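Local coordinates for protein V-type ATP synthase alpha chain (Nanoarchaeum equitans Kin4-M, PDB 5BN3) that is the A subunit of an archaeal A/V-type ATP synthase, with a P-loop nucleotide-binding domain that binds ADP, at residues A77-G82 / L282-S287; I246-G251 / V315-D320. One frame throughout, in Å; residues are numbered along the deposited sequence.

Contact 1. Residues A77-G82 / L282-S287; sequences ANIFDG and LIANTS
Ile79 lies against Leu282 on one face of a short parallel ladder, and its side chain runs outward along the neighbouring strand. CB sits 3.9 Å from CB of Leu282, and CG1 comes to 3.8 Å from that same Leu282 CB as the two side chains cross obliquely. With CG1 anti to the backbone N (chi1 180°) and the chain extended beyond it, CD1 passes Leu282 and ends 4.0 Å from CB of Ala284. Leu261 of helix 254-263 packs on Ile79 and Leu282.

Three backbone hydrogen bonds stitch the edge: Leu282 N to Asn78 O, Phe80 N to Leu282 O at 2.8 Å, and Ala284 N to Phe80 O at 2.7 Å, the last almost straight at 176°. The Phe80 side chain leaves by the other face, the one Ile283 shares, and its ring edge at CD1 lies near Leu282 O.

Next along, Asp81 CA gives a CA-H...O contact to Ala284 O at 3.2 Å, and a water bridges the two segments. It donates a 2.7 Å bond to Asn285 OD1 and a weak one to Asp81 OD2, and accepts a weak one from Gly82 N. Asp81 OD2 forms a salt bridge with Arg85, and Asn285 ND2 reaches Pro290 O. The short strand 79-80, some 200 residues earlier in the chain, thus adds a parallel strand to the sheet of the P-loop NTPase fold.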
# COMPACT_ATOMS: atom_id res chain seq x y z
N ALA A 77 -22.27 -42.07 0.43
CA ALA A 77 -23.16 -41.73 1.54
C ALA A 77 -22.47 -41.63 2.89
O ALA A 77 -23.13 -41.60 3.93
CB ALA A 77 -24.34 -42.71 1.61
N ASN A 78 -21.14 -41.55 2.88
CA ASN A 78 -20.38 -41.45 4.13
C ASN A 78 -19.55 -40.17 4.22
O ASN A 78 -19.27 -39.52 3.21
CB ASN A 78 -19.49 -42.68 4.32
CG ASN A 78 -20.28 -43.90 4.77
OD1 ASN A 78 -21.00 -43.84 5.77
ND2 ASN A 78 -20.15 -45.00 4.03
N ILE A 79 -19.16 -39.82 5.44
CA ILE A 79 -18.34 -38.63 5.67
C ILE A 79 -16.97 -39.01 6.24
O ILE A 79 -16.86 -39.82 7.16
CB ILE A 79 -19.06 -37.61 6.59
CG1 ILE A 79 -18.19 -36.38 6.83
CG2 ILE A 79 -19.49 -38.26 7.90
CD1 ILE A 79 -18.91 -35.26 7.57
N PHE A 80 -15.92 -38.43 5.67
CA PHE A 80 -14.55 -38.75 6.06
C PHE A 80 -13.80 -37.47 6.40
O PHE A 80 -14.21 -36.39 6.00
CB PHE A 80 -13.84 -39.48 4.92
CG PHE A 80 -14.56 -40.72 4.45
CD1 PHE A 80 -15.54 -40.64 3.48
CD2 PHE A 80 -14.24 -41.96 4.99
CE1 PHE A 80 -16.20 -41.78 3.05
CE2 PHE A 80 -14.90 -43.10 4.56
CZ PHE A 80 -15.88 -43.01 3.59
N ASP A 81 -12.70 -37.60 7.14
CA ASP A 81 -11.85 -36.44 7.40
C ASP A 81 -10.84 -36.25 6.27
O ASP A 81 -10.89 -36.99 5.28
CB ASP A 81 -11.16 -36.53 8.77
CG ASP A 81 -10.05 -37.57 8.82
OD1 ASP A 81 -9.90 -38.37 7.87
OD2 ASP A 81 -9.31 -37.60 9.83
N GLY A 82 -9.94 -35.29 6.40
CA GLY A 82 -8.98 -34.99 5.36
C GLY A 82 -8.05 -36.14 5.00
O GLY A 82 -7.50 -36.18 3.90
N LEU A 282 -18.73 -37.12 1.35
CA LEU A 282 -18.36 -35.93 2.09
C LEU A 282 -16.95 -36.04 2.66
O LEU A 282 -16.62 -37.02 3.33
CB LEU A 282 -19.35 -35.67 3.23
CG LEU A 282 -20.81 -35.38 2.88
CD1 LEU A 282 -21.58 -34.91 4.11
CD2 LEU A 282 -20.90 -34.34 1.79
N ILE A 283 -16.13 -35.04 2.38
CA ILE A 283 -14.79 -34.96 2.97
C ILE A 283 -14.68 -33.69 3.80
O ILE A 283 -14.73 -32.58 3.27
CB ILE A 283 -13.71 -34.99 1.88
CG1 ILE A 283 -13.79 -36.31 1.11
CG2 ILE A 283 -12.33 -34.83 2.49
CD1 ILE A 283 -13.06 -36.30 -0.19
N ALA A 284 -14.52 -33.87 5.11
CA ALA A 284 -14.57 -32.74 6.04
C ALA A 284 -13.27 -32.55 6.81
O ALA A 284 -12.89 -33.40 7.61
CB ALA A 284 -15.72 -32.91 7.02
N ASN A 285 -12.59 -31.44 6.55
CA ASN A 285 -11.51 -30.99 7.42
C ASN A 285 -11.81 -29.56 7.83
O ASN A 285 -11.42 -28.61 7.14
CB ASN A 285 -10.15 -31.10 6.74
CG ASN A 285 -9.01 -31.15 7.73
OD1 ASN A 285 -8.72 -32.19 8.32
ND2 ASN A 285 -8.34 -30.01 7.93
N THR A 286 -12.51 -29.41 8.94
CA THR A 286 -13.02 -28.11 9.38
C THR A 286 -11.91 -27.13 9.75
O THR A 286 -10.75 -27.51 9.86
CB THR A 286 -13.99 -28.26 10.57
OG1 THR A 286 -13.30 -28.82 11.69
CG2 THR A 286 -15.14 -29.18 10.19
N SER A 287 -12.29 -25.87 9.93
CA SER A 287 -11.35 -24.79 10.18
C SER A 287 -10.41 -25.05 11.36
O SER A 287 -9.24 -24.66 11.32
CB SER A 287 -12.11 -23.48 10.39
OG SER A 287 -13.03 -23.61 11.46
O HOH W 1 -8.19 -34.70 9.18

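Contact 2. Residues I246-G251 / V315-D320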
# COMPACT_ATOMS: atom_id res chain seq x y z
N ILE A 246 -18.92 -35.11 -5.01
CA ILE A 246 -17.97 -35.07 -3.90
C ILE A 246 -17.87 -33.66 -3.34
O ILE A 246 -17.44 -32.74 -4.03
CB ILE A 246 -16.58 -35.55 -4.35
CG1 ILE A 246 -16.67 -36.99 -4.83
CG2 ILE A 246 -15.58 -35.42 -3.21
CD1 ILE A 246 -15.50 -37.42 -5.65
N TYR A 247 -18.29 -33.49 -2.08
CA TYR A 247 -18.21 -32.19 -1.44
C TYR A 247 -17.03 -32.15 -0.47
O TYR A 247 -17.00 -32.89 0.51
CB TYR A 247 -19.51 -31.87 -0.69
CG TYR A 247 -19.67 -30.40 -0.37
CD1 TYR A 247 -19.08 -29.86 0.77
CD2 TYR A 247 -20.39 -29.56 -1.20
CE1 TYR A 247 -19.22 -28.51 1.06
CE2 TYR A 247 -20.53 -28.22 -0.91
CZ TYR A 247 -19.94 -27.70 0.22
OH TYR A 247 -20.08 -26.36 0.50
N ILE A 248 -16.07 -31.28 -0.76
CA ILE A 248 -14.92 -31.12 0.11
C ILE A 248 -15.07 -29.87 0.98
O ILE A 248 -15.00 -28.74 0.49
CB ILE A 248 -13.60 -31.01 -0.68
CG1 ILE A 248 -13.52 -32.11 -1.74
CG2 ILE A 248 -12.41 -31.08 0.25
CD1 ILE A 248 -12.25 -32.07 -2.57
N GLY A 249 -15.28 -30.08 2.28
CA GLY A 249 -15.27 -28.99 3.23
C GLY A 249 -13.84 -28.74 3.67
O GLY A 249 -13.35 -29.36 4.61
N CYS A 250 -13.17 -27.82 2.97
CA CYS A 250 -11.77 -27.52 3.24
C CYS A 250 -11.64 -26.29 4.13
O CYS A 250 -11.72 -25.16 3.66
CB CYS A 250 -11.03 -27.31 1.92
SG CYS A 250 -9.26 -26.98 2.08
N GLY A 251 -11.44 -26.53 5.43
CA GLY A 251 -11.19 -25.46 6.38
C GLY A 251 -12.38 -24.55 6.67
O GLY A 251 -12.18 -23.39 7.01
N VAL A 315 -18.61 -36.99 -12.71
CA VAL A 315 -18.38 -36.64 -11.32
C VAL A 315 -18.25 -35.12 -11.19
O VAL A 315 -17.72 -34.46 -12.09
CB VAL A 315 -17.09 -37.29 -10.79
CG1 VAL A 315 -16.92 -37.05 -9.29
CG2 VAL A 315 -17.10 -38.78 -11.07
N VAL A 316 -18.74 -34.57 -10.09
CA VAL A 316 -18.47 -33.18 -9.76
C VAL A 316 -17.82 -33.08 -8.38
O VAL A 316 -18.26 -33.72 -7.43
CB VAL A 316 -19.73 -32.28 -9.84
CG1 VAL A 316 -20.85 -32.84 -8.99
CG2 VAL A 316 -19.41 -30.85 -9.42
N VAL A 317 -16.75 -32.30 -8.29
CA VAL A 317 -16.12 -32.01 -7.01
C VAL A 317 -16.35 -30.55 -6.65
O VAL A 317 -16.03 -29.65 -7.43
CB VAL A 317 -14.60 -32.28 -7.05
CG1 VAL A 317 -13.93 -31.68 -5.82
CG2 VAL A 317 -14.32 -33.76 -7.11
N ASN A 318 -16.93 -30.32 -5.47
CA ASN A 318 -17.07 -28.97 -4.93
C ASN A 318 -16.05 -28.78 -3.81
O ASN A 318 -16.02 -29.55 -2.85
CB ASN A 318 -18.48 -28.73 -4.39
CG ASN A 318 -19.57 -28.97 -5.43
OD1 ASN A 318 -20.11 -30.07 -5.54
ND2 ASN A 318 -19.89 -27.92 -6.18
N ALA A 319 -15.21 -27.76 -3.94
CA ALA A 319 -14.19 -27.48 -2.92
C ALA A 319 -14.43 -26.14 -2.24
O ALA A 319 -14.32 -25.09 -2.86
CB ALA A 319 -12.80 -27.52 -3.54
N ASP A 320 -14.75 -26.19 -0.95
CA ASP A 320 -15.12 -25.02 -0.17
C ASP A 320 -14.35 -25.03 1.15
O ASP A 320 -14.71 -25.77 2.06
CB ASP A 320 -16.63 -25.07 0.10
CG ASP A 320 -17.14 -23.88 0.91
OD1 ASP A 320 -16.48 -22.82 0.92
OD2 ASP A 320 -18.22 -24.01 1.54
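Ile246 to Gly249 pair in register with Val317 to Asp320, two neighbouring parallel strands in the core of the P-loop NTPase sheet. Their axes run 4.8 Å apart and their directions differ by 13°.

Backbone hydrogen bonds come first. Ile246 N reaches Val316 O, Asn318 N reaches Ile246 O, Ile248 N reaches Asn318 O at 2.7 Å, and Asp320 N reaches Ile248 O; all four are nearly linear. The fifth differs: Cys250 N approaches Asp320 O from above the carbonyl plane, 50° out of it, and its N-H is noticeably bent away from the acceptor.

Apolar contacts fill the face carrying Ile246, Ile248 and Val317. The branches of Val317 divide the work, CG2 lying 4.0 Å from Ile246 CB while CG1 meets Ile248 CD1 at 3.7 Å. Ile246 CD1 reaches on to Val315 CG1, and helix 293-309 packs over the isoleucines.

Polar and aromatic contacts belong to the face of Tyr247, Asn318 and Asp320, beneath helix 229-239. A first torsion of -162° turns Tyr247 away from its own backbone N, laying the ring over the neighbouring strand: CD2 rests 3.8 Å from Asn318 CB, and Asn318 O lies over one ring face. Asn318 ND2 is held by Asn233. Past Asn318, the phenol runs alongside Asp320, with ring and carboxylate nearly perpendicular. Thr230 OG1, from the ADP pocket, hydrogen-bonds Asp320 OD2, and that same oxygen accepts a weak bond from Tyr247 OH at 3.2 Å.

Overall arrangement
Both contacts belong to one sheet, their centres 9 Å apart, and strands 244-250 and 280-285 join them as direct neighbours. The order across the sheet is therefore 79-80, 280-285, 244-250, 314-320. Two probable hydrogen bonds tie the contacts together, Gly249 N to Ile283 O and Gly251 N to Asn285 O, both 2.7 Å, while Leu282 CD2 packs on Tyr247 CB. Contact 2 is beside the nucleotide: the Asp320 side chain lies about 4 Å from a magnesium ion and about 5 Å from ADP. Its Val315 belongs to another magnesium site, with Ser372 and Thr374. In contact 1 the Asn78 side chain is about 7 Å from yet a different magnesium ion.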